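Local coordinates for protein TodX (PDB 3BS0) that carries toluene and other aromatic hydrocarbons across the outer membrane of Pseudomonas putida, probably as a beta-barrel channel of the FadL family, at residues S13-G18 / T349-Y354; T25-L30 / G43-L48; G49-T54 / Q422-V427; T55-H60 / L416-S421; Y373-V378 / L400-Q405. All coordinates share one frame; numbering follows the deposited sequence.

Interaction 1 of 5, residues S13-G18 / T349-Y354; sequences SRAMGG and TLRAGY
Arg-351 of strand 348-356 reaches off the barrel wall to meet Ala-15 and Met-16, at the end of the short helix 11-15 and the turn after it. Its CB lies 4.1 Å from Ala-15 CB, a contact of one methyl with the foot of the long chain, and 4.0 Å from Met-16 CG. Further out the terminal methyl of Met-16, CE, takes over: it runs alongside Arg-351 CG and CD and sits beside NE, at the edge of the guanidinium and in its plane. The arginine runs straight from CG to NE (chi2 169°, chi3 175°), which brings its NE to the Met-16 methyl. One face of the guanidinium has Thr-349 CG2 above its rim, while NH1 has a weak hydrogen bond to Asn-393 and NH2 a long, weak ion pair with Glu-383. At the other end Gly-17 and Gly-353 bring their CA atoms to 4.4 Å; a CB on either would run into the opposing backbone. The N-terminal segment thereby lies against the wall, probably as part of the hatch that plugs FadL-type barrels. Gly-17 is also hydrogen-bonded to Ser-337 of strand 333-343 and Thr-379 of strand 376-385, the two strands that flank 348-356.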
# COMPACT_ATOMS: atom_id res chain seq x y z
N SER A 13 -7.15 -9.70 10.71
CA SER A 13 -7.95 -8.88 9.83
C SER A 13 -7.65 -9.18 8.36
O SER A 13 -8.51 -9.02 7.49
CB SER A 13 -7.68 -7.40 10.12
OG SER A 13 -8.55 -6.55 9.38
N ARG A 14 -6.42 -9.63 8.09
CA ARG A 14 -6.00 -9.93 6.74
C ARG A 14 -6.25 -11.37 6.37
O ARG A 14 -6.36 -11.71 5.19
CB ARG A 14 -4.53 -9.63 6.55
CG ARG A 14 -4.06 -9.94 5.15
CD ARG A 14 -2.77 -9.24 4.83
NE ARG A 14 -2.66 -7.97 5.52
CZ ARG A 14 -1.90 -6.96 5.12
NH1 ARG A 14 -1.17 -7.08 4.01
NH2 ARG A 14 -1.85 -5.84 5.83
N ALA A 15 -6.31 -12.23 7.37
CA ALA A 15 -6.57 -13.63 7.11
C ALA A 15 -8.08 -13.77 6.86
O ALA A 15 -8.55 -14.76 6.30
CB ALA A 15 -6.14 -14.46 8.30
N MET A 16 -8.82 -12.74 7.26
CA MET A 16 -10.26 -12.73 7.11
C MET A 16 -10.72 -11.76 6.04
O MET A 16 -11.62 -10.95 6.26
CB MET A 16 -10.92 -12.41 8.45
CG MET A 16 -10.95 -13.60 9.42
SD MET A 16 -11.64 -13.12 10.99
CE MET A 16 -11.03 -14.31 11.99
N GLY A 17 -10.07 -11.87 4.88
CA GLY A 17 -10.41 -11.06 3.72
C GLY A 17 -10.41 -9.55 3.83
O GLY A 17 -10.97 -8.87 2.97
N GLY A 18 -9.77 -9.01 4.85
CA GLY A 18 -9.72 -7.57 5.00
C GLY A 18 -10.89 -7.02 5.79
O GLY A 18 -11.09 -5.81 5.88
N THR A 349 -7.25 -21.72 16.12
CA THR A 349 -8.36 -21.15 15.38
C THR A 349 -7.98 -21.28 13.93
O THR A 349 -6.80 -21.45 13.60
CB THR A 349 -8.56 -19.66 15.70
OG1 THR A 349 -8.95 -19.50 17.07
CG2 THR A 349 -9.64 -19.07 14.80
N LEU A 350 -8.98 -21.24 13.05
CA LEU A 350 -8.76 -21.33 11.62
C LEU A 350 -9.57 -20.23 10.98
O LEU A 350 -10.76 -20.08 11.26
CB LEU A 350 -9.18 -22.69 11.09
CG LEU A 350 -8.32 -23.83 11.66
CD1 LEU A 350 -8.76 -25.15 11.07
CD2 LEU A 350 -6.84 -23.58 11.34
N ARG A 351 -8.91 -19.43 10.14
CA ARG A 351 -9.54 -18.31 9.46
C ARG A 351 -9.38 -18.41 7.95
O ARG A 351 -8.45 -19.04 7.46
CB ARG A 351 -8.92 -17.00 9.94
CG ARG A 351 -9.10 -16.75 11.41
CD ARG A 351 -8.25 -15.59 11.91
NE ARG A 351 -8.55 -15.31 13.31
CZ ARG A 351 -7.67 -15.36 14.30
NH1 ARG A 351 -6.41 -15.67 14.05
NH2 ARG A 351 -8.05 -15.12 15.54
N ALA A 352 -10.31 -17.78 7.24
CA ALA A 352 -10.28 -17.76 5.78
C ALA A 352 -11.27 -16.71 5.28
O ALA A 352 -12.23 -16.38 5.96
CB ALA A 352 -10.64 -19.15 5.22
N GLY A 353 -11.02 -16.16 4.10
CA GLY A 353 -11.92 -15.14 3.59
C GLY A 353 -11.76 -14.79 2.12
O GLY A 353 -10.98 -15.40 1.39
N TYR A 354 -12.50 -13.77 1.70
CA TYR A 354 -12.48 -13.30 0.32
C TYR A 354 -12.82 -11.82 0.23
O TYR A 354 -13.65 -11.31 0.99
CB TYR A 354 -13.51 -14.10 -0.49
CG TYR A 354 -13.69 -13.60 -1.91
CD1 TYR A 354 -12.67 -13.74 -2.85
CD2 TYR A 354 -14.89 -13.01 -2.31
CE1 TYR A 354 -12.84 -13.31 -4.17
CE2 TYR A 354 -15.07 -12.56 -3.62
CZ TYR A 354 -14.04 -12.72 -4.55
OH TYR A 354 -14.21 -12.31 -5.86

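Interaction 2 of 5, residues T25-L30 / G43-L48; sequences TGNAAL and GNQFEL
Asn-27 is held twice by strand 44-48, once through its backbone and once through its side chain. Its N donates a nearly straight bond to Glu-47 OE2 (2.6 Å, 175°), arriving from above the carboxylate plane. Its ND2 reaches Gln-45 O at 2.9 Å; the acceptor lies in the plane of the asparagine amide, whereas the donor sits well above the carbonyl plane. A second bond from ND2, to Ser-85 of strand 80-90, helps to fix the rotation of this amide. The Asn-27 amide and the Glu-47 carboxylate are stacked, their planes 21° apart, and OE2 also rests 3.3 Å from Gly-26 CA. With CG beside the backbone N (chi1 -72°), the asparagine side chain reaches across to strand 44-48. Were Glu-47 replaced by an alanine, the Asn-27 backbone N would probably lose its acceptor and the amide the carboxylate stacked on it. Away from this tight centre the contact thins quickly. Gln-45 adds its CB, 3.5 Å from Asn-27 OD1, and Ala-28 N comes no nearer than 4.5 Å to Glu-47 OE1. Phe-46 points away and makes a cation-pi contact with Lys-431. An N-terminal segment pinned by polar bonds to the inner side of the first barrel strand fits the hatch of the FadL family.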
# COMPACT_ATOMS: atom_id res chain seq x y z
N THR A 25 -9.68 -7.28 16.20
CA THR A 25 -8.72 -7.37 15.12
C THR A 25 -7.30 -7.27 15.69
O THR A 25 -6.32 -7.54 15.01
CB THR A 25 -9.02 -6.24 14.10
OG1 THR A 25 -9.81 -6.78 13.04
CG2 THR A 25 -7.74 -5.61 13.56
N GLY A 26 -7.20 -6.89 16.96
CA GLY A 26 -5.90 -6.78 17.57
C GLY A 26 -5.46 -5.34 17.60
O GLY A 26 -6.26 -4.45 17.33
N ASN A 27 -4.19 -5.11 17.93
CA ASN A 27 -3.68 -3.75 18.00
C ASN A 27 -3.77 -2.96 16.70
O ASN A 27 -3.81 -1.73 16.73
CB ASN A 27 -2.23 -3.78 18.49
CG ASN A 27 -2.13 -4.12 19.97
OD1 ASN A 27 -3.12 -4.49 20.60
ND2 ASN A 27 -0.93 -4.00 20.52
N ALA A 28 -3.83 -3.65 15.56
CA ALA A 28 -3.92 -2.97 14.26
C ALA A 28 -5.21 -2.15 14.08
O ALA A 28 -5.29 -1.30 13.20
CB ALA A 28 -3.79 -3.98 13.13
N ALA A 29 -6.21 -2.41 14.92
CA ALA A 29 -7.46 -1.67 14.84
C ALA A 29 -7.14 -0.19 14.98
O ALA A 29 -7.97 0.67 14.69
CB ALA A 29 -8.41 -2.10 15.93
N LEU A 30 -5.93 0.11 15.44
CA LEU A 30 -5.51 1.49 15.62
C LEU A 30 -5.58 2.27 14.30
O LEU A 30 -5.59 3.50 14.30
CB LEU A 30 -4.09 1.54 16.20
CG LEU A 30 -3.97 1.35 17.73
CD1 LEU A 30 -2.53 1.12 18.13
CD2 LEU A 30 -4.52 2.59 18.42
N GLY A 43 -6.64 -6.38 30.26
CA GLY A 43 -5.21 -6.20 30.30
C GLY A 43 -4.62 -5.28 29.25
O GLY A 43 -5.31 -4.47 28.64
N ASN A 44 -3.32 -5.42 29.05
CA ASN A 44 -2.60 -4.61 28.08
C ASN A 44 -2.08 -5.55 27.01
O ASN A 44 -1.71 -6.68 27.30
CB ASN A 44 -1.46 -3.88 28.78
CG ASN A 44 -1.94 -3.04 29.95
OD1 ASN A 44 -1.24 -2.90 30.96
ND2 ASN A 44 -3.14 -2.48 29.82
N GLN A 45 -2.07 -5.09 25.76
CA GLN A 45 -1.64 -5.95 24.67
C GLN A 45 -0.41 -5.49 23.93
O GLN A 45 -0.42 -4.45 23.30
CB GLN A 45 -2.78 -6.14 23.66
CG GLN A 45 -4.02 -6.91 24.15
CD GLN A 45 -4.97 -6.08 25.01
OE1 GLN A 45 -5.19 -4.91 24.74
NE2 GLN A 45 -5.53 -6.71 26.03
N PHE A 46 0.65 -6.27 23.99
CA PHE A 46 1.85 -5.91 23.25
C PHE A 46 1.83 -6.71 21.95
O PHE A 46 1.62 -7.93 21.98
CB PHE A 46 3.11 -6.27 24.05
CG PHE A 46 4.36 -6.12 23.25
CD1 PHE A 46 4.95 -4.87 23.07
CD2 PHE A 46 4.90 -7.21 22.58
CE1 PHE A 46 6.04 -4.71 22.24
CE2 PHE A 46 5.99 -7.05 21.75
CZ PHE A 46 6.56 -5.80 21.58
N GLU A 47 2.04 -6.05 20.81
CA GLU A 47 2.02 -6.78 19.52
C GLU A 47 3.23 -6.57 18.63
O GLU A 47 3.69 -5.45 18.42
CB GLU A 47 0.74 -6.46 18.73
CG GLU A 47 -0.37 -7.50 18.93
CD GLU A 47 -1.57 -7.27 18.00
OE1 GLU A 47 -1.37 -7.20 16.77
OE2 GLU A 47 -2.71 -7.17 18.51
N LEU A 48 3.74 -7.68 18.10
CA LEU A 48 4.91 -7.70 17.23
C LEU A 48 4.70 -8.53 15.99
O LEU A 48 4.36 -9.71 16.08
CB LEU A 48 6.11 -8.25 18.00
CG LEU A 48 7.09 -7.16 18.42
CD1 LEU A 48 8.07 -7.71 19.43
CD2 LEU A 48 7.82 -6.65 17.17

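Interaction 3 of 5, residues G49-T54 / Q422-V427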
# COMPACT_ATOMS: atom_id res chain seq x y z
N GLY A 49 4.90 -7.91 14.82
CA GLY A 49 4.70 -8.63 13.57
C GLY A 49 5.55 -8.26 12.36
O GLY A 49 6.19 -7.21 12.32
N LEU A 50 5.52 -9.14 11.37
CA LEU A 50 6.26 -8.96 10.14
C LEU A 50 5.40 -9.13 8.90
O LEU A 50 4.73 -10.15 8.72
CB LEU A 50 7.40 -9.96 10.10
CG LEU A 50 8.42 -9.77 11.21
CD1 LEU A 50 9.20 -11.06 11.38
CD2 LEU A 50 9.35 -8.62 10.87
N ASP A 51 5.42 -8.13 8.03
CA ASP A 51 4.64 -8.15 6.80
C ASP A 51 5.57 -8.41 5.61
O ASP A 51 6.61 -7.74 5.48
CB ASP A 51 3.96 -6.79 6.62
CG ASP A 51 2.67 -6.87 5.83
OD1 ASP A 51 2.73 -7.07 4.60
OD2 ASP A 51 1.59 -6.72 6.45
N VAL A 52 5.23 -9.38 4.76
CA VAL A 52 6.02 -9.68 3.57
C VAL A 52 5.10 -9.69 2.36
O VAL A 52 4.13 -10.43 2.33
CB VAL A 52 6.72 -11.05 3.61
CG1 VAL A 52 8.20 -10.87 3.35
CG2 VAL A 52 6.48 -11.74 4.94
N VAL A 53 5.44 -8.87 1.36
CA VAL A 53 4.64 -8.77 0.15
C VAL A 53 5.34 -9.24 -1.12
O VAL A 53 6.04 -8.47 -1.77
CB VAL A 53 4.16 -7.32 -0.07
CG1 VAL A 53 3.20 -7.26 -1.26
CG2 VAL A 53 3.51 -6.79 1.21
N THR A 54 5.12 -10.50 -1.48
CA THR A 54 5.69 -11.08 -2.69
C THR A 54 4.89 -10.52 -3.86
O THR A 54 3.70 -10.26 -3.73
CB THR A 54 5.52 -12.62 -2.70
OG1 THR A 54 6.28 -13.21 -1.63
CG2 THR A 54 5.98 -13.20 -4.04
N GLN A 422 -0.30 -11.44 -6.72
CA GLN A 422 0.42 -11.08 -5.50
C GLN A 422 0.00 -11.86 -4.25
O GLN A 422 -1.18 -11.96 -3.97
CB GLN A 422 0.22 -9.60 -5.24
CG GLN A 422 1.09 -9.04 -4.16
CD GLN A 422 0.51 -7.77 -3.56
OE1 GLN A 422 -0.44 -7.82 -2.76
NE2 GLN A 422 1.06 -6.63 -3.96
N ILE A 423 0.99 -12.37 -3.52
CA ILE A 423 0.78 -13.12 -2.26
C ILE A 423 1.08 -12.22 -1.05
O ILE A 423 1.82 -11.25 -1.15
CB ILE A 423 1.72 -14.35 -2.18
CG1 ILE A 423 1.31 -15.40 -3.23
CG2 ILE A 423 1.67 -14.96 -0.80
CD1 ILE A 423 2.33 -16.54 -3.39
N ASN A 424 0.51 -12.56 0.11
CA ASN A 424 0.72 -11.77 1.32
C ASN A 424 0.79 -12.54 2.63
O ASN A 424 -0.17 -13.19 3.03
CB ASN A 424 -0.35 -10.71 1.43
CG ASN A 424 0.14 -9.36 1.02
OD1 ASN A 424 0.65 -9.18 -0.10
ND2 ASN A 424 0.02 -8.38 1.92
N ALA A 425 1.93 -12.45 3.30
CA ALA A 425 2.10 -13.12 4.58
C ALA A 425 2.24 -12.09 5.69
O ALA A 425 3.03 -11.15 5.57
CB ALA A 425 3.33 -14.00 4.53
N VAL A 426 1.46 -12.25 6.75
CA VAL A 426 1.53 -11.35 7.90
C VAL A 426 1.67 -12.31 9.06
O VAL A 426 1.04 -13.37 9.06
CB VAL A 426 0.23 -10.54 8.14
CG1 VAL A 426 0.49 -9.46 9.19
CG2 VAL A 426 -0.27 -9.92 6.85
N VAL A 427 2.48 -11.95 10.04
CA VAL A 427 2.64 -12.81 11.20
C VAL A 427 2.87 -11.97 12.42
O VAL A 427 3.56 -10.96 12.36
CB VAL A 427 3.83 -13.78 11.05
CG1 VAL A 427 3.86 -14.75 12.23
CG2 VAL A 427 3.71 -14.53 9.74
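The seam where the first long strand, 44-60, meets the last, 417-433, closes the beta barrel, and Val-52 with Ala-425 forms its middle rung. Segments 49-54 and 422-427 run antiparallel, their axes 4.8 Å apart at closest and 175° between their directions. In this hydrogen-bonded pair Val-52 N donates to Ala-425 O (2.9 Å, 168°), and Ala-425 N returns the bond to Val-52 O at 3.1 Å. The next such pair is less regular: Val-427 N reaches Leu-50 O at 3.2 Å with a bent angle of 138°. At the other end the two bonds between Thr-54 and Ile-423 are weak. Leu-50, Val-52, Ala-425 and Val-427 share the outer face, where Val-52 CG2 touches Ala-425 CB at 3.9 Å; Leu-50 and Val-427 lie on the surface, consistent with a lipid-facing wall. Asp-51, Val-53, Asn-424 and Val-426 occupy the inner face. Asp-51 slants across Val-426, its OD2 3.7 Å from Val-426 CG2, and Val-53 lies side by side with Asn-424, pointing the same way. Arg-14 of the N-terminal helix approaches this inner face and makes a long, weak ion pair with Asp-51. A largely apolar outer face, a mixed inner face with Asp-51 and Asn-424, and a first-to-last antiparallel closure are characteristic of an outer-membrane beta barrel.

Interaction 4 of 5, residues T55-H60 / L416-S421; sequences TDIKVH and LRQSHS
Asp-56 O is approached by two donors of the opposite strand. Ser-421 N lies in its carbonyl plane at 3.0 Å, and His-420 ND1 adds a weak bond at 3.5 Å, the oxygen lying at the edge of the imidazole. With CG anti to the backbone N (chi1 164°), the His-420 ring turns back toward strand 55-60, and Ile-57 CD1 lies over one of its faces. The shortest bonds are Ser-419 N to Lys-58 O and His-60 N to Arg-417 O, both 2.8 Å. At the far end the Arg-417 guanidinium lies flat on the His-60 ring, centres 4.1 Å apart and planes 12° from parallel. On the other face Gln-418 runs extended past Val-59, its CG 3.5 Å from Val-59 CG2 and 3.8 Å from Ile-57 CG2. These two methyls would probably be left less covered by an alanine at Gln-418, which lacks the CG packed on both. The charged ends find partners beyond the pair: Asp-56 bonds Ser-70 and forms a salt bridge with Arg-401, and Lys-58 pairs with Glu-66. The ladder thus continues the barrel seam between strand 66-69, beside 55-60, and strand 390-405, beside 417-421.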
# COMPACT_ATOMS: atom_id res chain seq x y z
N THR A 55 5.54 -10.34 -5.01
CA THR A 55 4.83 -9.83 -6.19
C THR A 55 5.30 -10.50 -7.47
O THR A 55 6.51 -10.62 -7.71
CB THR A 55 5.01 -8.31 -6.37
OG1 THR A 55 4.12 -7.62 -5.49
CG2 THR A 55 4.73 -7.91 -7.82
N ASP A 56 4.36 -10.96 -8.29
CA ASP A 56 4.76 -11.55 -9.55
C ASP A 56 4.17 -10.79 -10.73
O ASP A 56 2.95 -10.62 -10.85
CB ASP A 56 4.38 -13.03 -9.62
CG ASP A 56 5.32 -13.81 -10.52
OD1 ASP A 56 6.55 -13.69 -10.32
OD2 ASP A 56 4.85 -14.53 -11.42
N ILE A 57 5.06 -10.33 -11.59
CA ILE A 57 4.68 -9.56 -12.75
C ILE A 57 5.46 -9.96 -13.98
O ILE A 57 6.66 -10.19 -13.92
CB ILE A 57 4.91 -8.06 -12.51
CG1 ILE A 57 4.17 -7.61 -11.25
CG2 ILE A 57 4.43 -7.26 -13.70
CD1 ILE A 57 4.31 -6.12 -10.97
N LYS A 58 4.76 -10.07 -15.09
CA LYS A 58 5.38 -10.38 -16.37
C LYS A 58 4.80 -9.36 -17.36
O LYS A 58 3.58 -9.13 -17.41
CB LYS A 58 5.02 -11.80 -16.83
CG LYS A 58 6.21 -12.69 -17.09
CD LYS A 58 6.62 -13.41 -15.81
CE LYS A 58 7.69 -14.49 -16.06
NZ LYS A 58 7.22 -15.58 -16.99
N VAL A 59 5.70 -8.73 -18.10
CA VAL A 59 5.32 -7.74 -19.10
C VAL A 59 5.90 -8.29 -20.39
O VAL A 59 7.03 -8.78 -20.42
CB VAL A 59 5.93 -6.36 -18.77
CG1 VAL A 59 5.59 -5.35 -19.87
CG2 VAL A 59 5.37 -5.84 -17.46
N HIS A 60 5.10 -8.24 -21.46
CA HIS A 60 5.56 -8.74 -22.74
C HIS A 60 5.62 -7.71 -23.83
O HIS A 60 4.87 -6.73 -23.87
CB HIS A 60 4.68 -9.90 -23.20
CG HIS A 60 4.95 -11.18 -22.48
ND1 HIS A 60 6.04 -11.98 -22.75
CD2 HIS A 60 4.28 -11.78 -21.46
CE1 HIS A 60 6.04 -13.02 -21.94
NE2 HIS A 60 4.98 -12.93 -21.15
N LEU A 416 2.19 -3.11 -25.07
CA LEU A 416 2.52 -4.11 -24.06
C LEU A 416 1.37 -4.90 -23.49
O LEU A 416 0.20 -4.53 -23.66
CB LEU A 416 3.23 -3.43 -22.89
CG LEU A 416 4.50 -2.66 -23.17
CD1 LEU A 416 4.88 -1.87 -21.93
CD2 LEU A 416 5.61 -3.62 -23.55
N ARG A 417 1.71 -5.99 -22.81
CA ARG A 417 0.71 -6.79 -22.12
C ARG A 417 1.33 -7.19 -20.81
O ARG A 417 2.51 -7.49 -20.74
CB ARG A 417 0.23 -7.99 -22.96
CG ARG A 417 1.25 -9.01 -23.37
CD ARG A 417 0.63 -9.95 -24.42
NE ARG A 417 1.59 -10.94 -24.90
CZ ARG A 417 1.88 -12.07 -24.27
NH1 ARG A 417 1.28 -12.38 -23.13
NH2 ARG A 417 2.81 -12.87 -24.76
N GLN A 418 0.53 -7.13 -19.75
CA GLN A 418 1.02 -7.42 -18.41
C GLN A 418 0.15 -8.43 -17.69
O GLN A 418 -1.06 -8.50 -17.91
CB GLN A 418 1.06 -6.13 -17.61
CG GLN A 418 2.00 -6.13 -16.41
CD GLN A 418 2.08 -4.76 -15.73
OE1 GLN A 418 1.17 -4.36 -14.99
NE2 GLN A 418 3.14 -4.02 -16.01
N SER A 419 0.80 -9.22 -16.84
CA SER A 419 0.12 -10.24 -16.03
C SER A 419 0.64 -10.00 -14.62
O SER A 419 1.85 -9.98 -14.39
CB SER A 419 0.46 -11.64 -16.54
OG SER A 419 1.85 -11.77 -16.79
N HIS A 420 -0.27 -9.85 -13.68
CA HIS A 420 0.14 -9.52 -12.32
C HIS A 420 -0.66 -10.15 -11.17
O HIS A 420 -1.88 -9.99 -11.08
CB HIS A 420 0.15 -7.98 -12.23
CG HIS A 420 0.17 -7.43 -10.84
ND1 HIS A 420 0.96 -7.96 -9.85
CD2 HIS A 420 -0.48 -6.38 -10.30
CE1 HIS A 420 0.79 -7.26 -8.74
NE2 HIS A 420 -0.07 -6.29 -8.99
N SER A 421 0.04 -10.87 -10.30
CA SER A 421 -0.58 -11.51 -9.14
C SER A 421 0.23 -11.15 -7.90
O SER A 421 1.34 -10.61 -8.02
CB SER A 421 -0.62 -13.04 -9.31
OG SER A 421 0.63 -13.65 -9.03

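Interaction 5 of 5, residues Y373-V378 / L400-Q405; sequences YLKRHV and LRERVQ
This contact is the frayed end of a beta hairpin, where strands 376-385 and 390-405 part and a side chain takes over from the backbone ladder in joining Lys-375 to Glu-402. Between the segments one backbone bond is made, Leu-400 N to Arg-376 O (2.7 Å), bent to 136° with the donor well above the carbonyl plane. Beyond it the chain of 373-375 peels off, and Glu-402 makes the link to it. Lys-375 N donates a fairly straight bond to Glu-402 OE1 at 3.0 Å, meeting the syn side of the carboxylate but 29° out of its plane. The lysine chain crosses the glutamate at about a right angle, and its NZ makes a long salt bridge of 3.9 Å with Glu-402 OE2. Glu-402 CG sits between the backbone N and carbonyl carbon (chi1 55°), which lifts the carboxylate toward the lysine; Leu-374 CD2 packs on that CG at 4.0 Å. Leu-400 fills the other end by splitting its branches: CD1 lies against Arg-376 CB and CD, and CD2 touches Val-378 CG2 at 4.0 Å. Arg-376 leads its head away to a cation-pi contact with Tyr-356. Strand 348-356 pairs with the other edge of 376-378, and strand 417-433 with the other edge of 400-405, where Leu-374 also meets His-420.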
# COMPACT_ATOMS: atom_id res chain seq x y z
N TYR A 373 -3.66 -1.80 -8.55
CA TYR A 373 -4.00 -2.74 -7.48
C TYR A 373 -4.84 -3.89 -8.02
O TYR A 373 -5.52 -3.75 -9.03
CB TYR A 373 -4.74 -2.03 -6.32
CG TYR A 373 -6.09 -1.42 -6.65
CD1 TYR A 373 -7.18 -2.22 -7.02
CD2 TYR A 373 -6.28 -0.03 -6.63
CE1 TYR A 373 -8.41 -1.65 -7.36
CE2 TYR A 373 -7.50 0.54 -6.97
CZ TYR A 373 -8.56 -0.27 -7.33
OH TYR A 373 -9.77 0.29 -7.70
N LEU A 374 -4.79 -5.02 -7.33
CA LEU A 374 -5.52 -6.19 -7.75
C LEU A 374 -7.00 -6.18 -7.35
O LEU A 374 -7.39 -5.68 -6.30
CB LEU A 374 -4.80 -7.44 -7.25
CG LEU A 374 -3.37 -7.39 -7.80
CD1 LEU A 374 -2.54 -8.54 -7.32
CD2 LEU A 374 -3.45 -7.39 -9.30
N LYS A 375 -7.82 -6.74 -8.23
CA LYS A 375 -9.27 -6.79 -8.07
C LYS A 375 -9.78 -7.71 -6.96
O LYS A 375 -10.60 -7.30 -6.13
CB LYS A 375 -9.92 -7.21 -9.39
CG LYS A 375 -11.19 -6.47 -9.76
CD LYS A 375 -11.50 -6.68 -11.23
CE LYS A 375 -10.37 -6.13 -12.11
NZ LYS A 375 -10.49 -6.54 -13.54
N ARG A 376 -9.29 -8.94 -6.94
CA ARG A 376 -9.71 -9.91 -5.94
C ARG A 376 -8.56 -10.45 -5.08
O ARG A 376 -7.39 -10.38 -5.47
CB ARG A 376 -10.41 -11.07 -6.64
CG ARG A 376 -11.69 -10.69 -7.38
CD ARG A 376 -12.22 -11.88 -8.19
NE ARG A 376 -13.64 -11.75 -8.52
CZ ARG A 376 -14.34 -12.68 -9.17
NH1 ARG A 376 -13.75 -13.81 -9.55
NH2 ARG A 376 -15.62 -12.48 -9.41
N HIS A 377 -8.90 -10.98 -3.91
CA HIS A 377 -7.94 -11.55 -2.97
C HIS A 377 -8.57 -12.72 -2.24
O HIS A 377 -9.72 -12.64 -1.83
CB HIS A 377 -7.56 -10.51 -1.92
CG HIS A 377 -6.95 -9.27 -2.48
ND1 HIS A 377 -5.61 -9.14 -2.73
CD2 HIS A 377 -7.52 -8.10 -2.87
CE1 HIS A 377 -5.37 -7.96 -3.26
NE2 HIS A 377 -6.51 -7.30 -3.36
N VAL A 378 -7.82 -13.81 -2.06
CA VAL A 378 -8.31 -14.97 -1.31
C VAL A 378 -7.33 -15.19 -0.17
O VAL A 378 -6.15 -15.45 -0.39
CB VAL A 378 -8.37 -16.24 -2.16
CG1 VAL A 378 -9.00 -17.36 -1.35
CG2 VAL A 378 -9.15 -15.99 -3.43
N LEU A 400 -5.57 -12.15 -6.52
CA LEU A 400 -5.82 -12.86 -7.78
C LEU A 400 -5.15 -12.20 -8.97
O LEU A 400 -5.17 -10.97 -9.14
CB LEU A 400 -7.33 -13.00 -8.00
CG LEU A 400 -7.97 -13.88 -6.93
CD1 LEU A 400 -9.45 -13.99 -7.19
CD2 LEU A 400 -7.32 -15.26 -6.92
N ARG A 401 -4.56 -13.04 -9.81
CA ARG A 401 -3.83 -12.61 -10.99
C ARG A 401 -4.71 -12.18 -12.15
O ARG A 401 -5.56 -12.94 -12.61
CB ARG A 401 -2.90 -13.74 -11.44
CG ARG A 401 -2.36 -13.61 -12.86
CD ARG A 401 -1.27 -14.63 -13.10
NE ARG A 401 -0.02 -14.28 -12.41
CZ ARG A 401 0.98 -13.61 -12.96
NH1 ARG A 401 0.90 -13.21 -14.23
NH2 ARG A 401 2.08 -13.35 -12.26
N GLU A 402 -4.51 -10.97 -12.64
CA GLU A 402 -5.29 -10.50 -13.77
C GLU A 402 -4.38 -10.06 -14.91
O GLU A 402 -3.32 -9.48 -14.68
CB GLU A 402 -6.22 -9.37 -13.34
CG GLU A 402 -5.54 -8.21 -12.67
CD GLU A 402 -6.53 -7.26 -12.02
OE1 GLU A 402 -7.16 -7.63 -10.98
OE2 GLU A 402 -6.69 -6.14 -12.56
N ARG A 403 -4.79 -10.39 -16.14
CA ARG A 403 -4.04 -10.03 -17.35
C ARG A 403 -4.56 -8.67 -17.80
O ARG A 403 -5.57 -8.20 -17.30
CB ARG A 403 -4.26 -11.08 -18.46
CG ARG A 403 -3.29 -12.29 -18.45
CD ARG A 403 -3.53 -13.27 -17.29
NE ARG A 403 -3.17 -14.66 -17.63
CZ ARG A 403 -3.45 -15.71 -16.86
NH1 ARG A 403 -4.09 -15.54 -15.71
NH2 ARG A 403 -3.13 -16.94 -17.25
N VAL A 404 -3.87 -8.02 -18.74
CA VAL A 404 -4.31 -6.71 -19.20
C VAL A 404 -3.26 -6.02 -20.10
O VAL A 404 -2.14 -5.77 -19.68
CB VAL A 404 -4.62 -5.80 -17.97
CG1 VAL A 404 -3.37 -5.63 -17.12
CG2 VAL A 404 -5.17 -4.46 -18.41
N GLN A 405 -3.64 -5.73 -21.34
CA GLN A 405 -2.71 -5.08 -22.28
C GLN A 405 -3.10 -3.65 -22.68
O GLN A 405 -4.18 -3.16 -22.33
CB GLN A 405 -2.56 -5.93 -23.56
CG GLN A 405 -3.61 -5.63 -24.62
CD GLN A 405 -4.83 -6.53 -24.51
OE1 GLN A 405 -5.24 -6.91 -23.42
NE2 GLN A 405 -5.42 -6.86 -25.66

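Interactions 3 and 4 are successive lengths of one seam between strands 44-60 and 417-433; the ladder is largely apolar outside in 49-54 / 422-427 and turns charged and stacked in 55-60 / 416-421. Interaction 5, in the next hairpin, relies on a glutamate and leucine packing more than on a ladder; the Gln-418 N to Val-404 O bond and the Asp-56 to Arg-401 salt bridge join it to interaction 4. Interactions 1 and 2 bring the N-terminal segment against the wall: interaction 2 is buried and polar, interaction 1 partly buried and built on methyl and glycine packing. Arg-14, in segment 13-18, approaches the inner face of interaction 3 through a long, weak ion pair with Asp-51. Interactions 3 to 5 include surface residues.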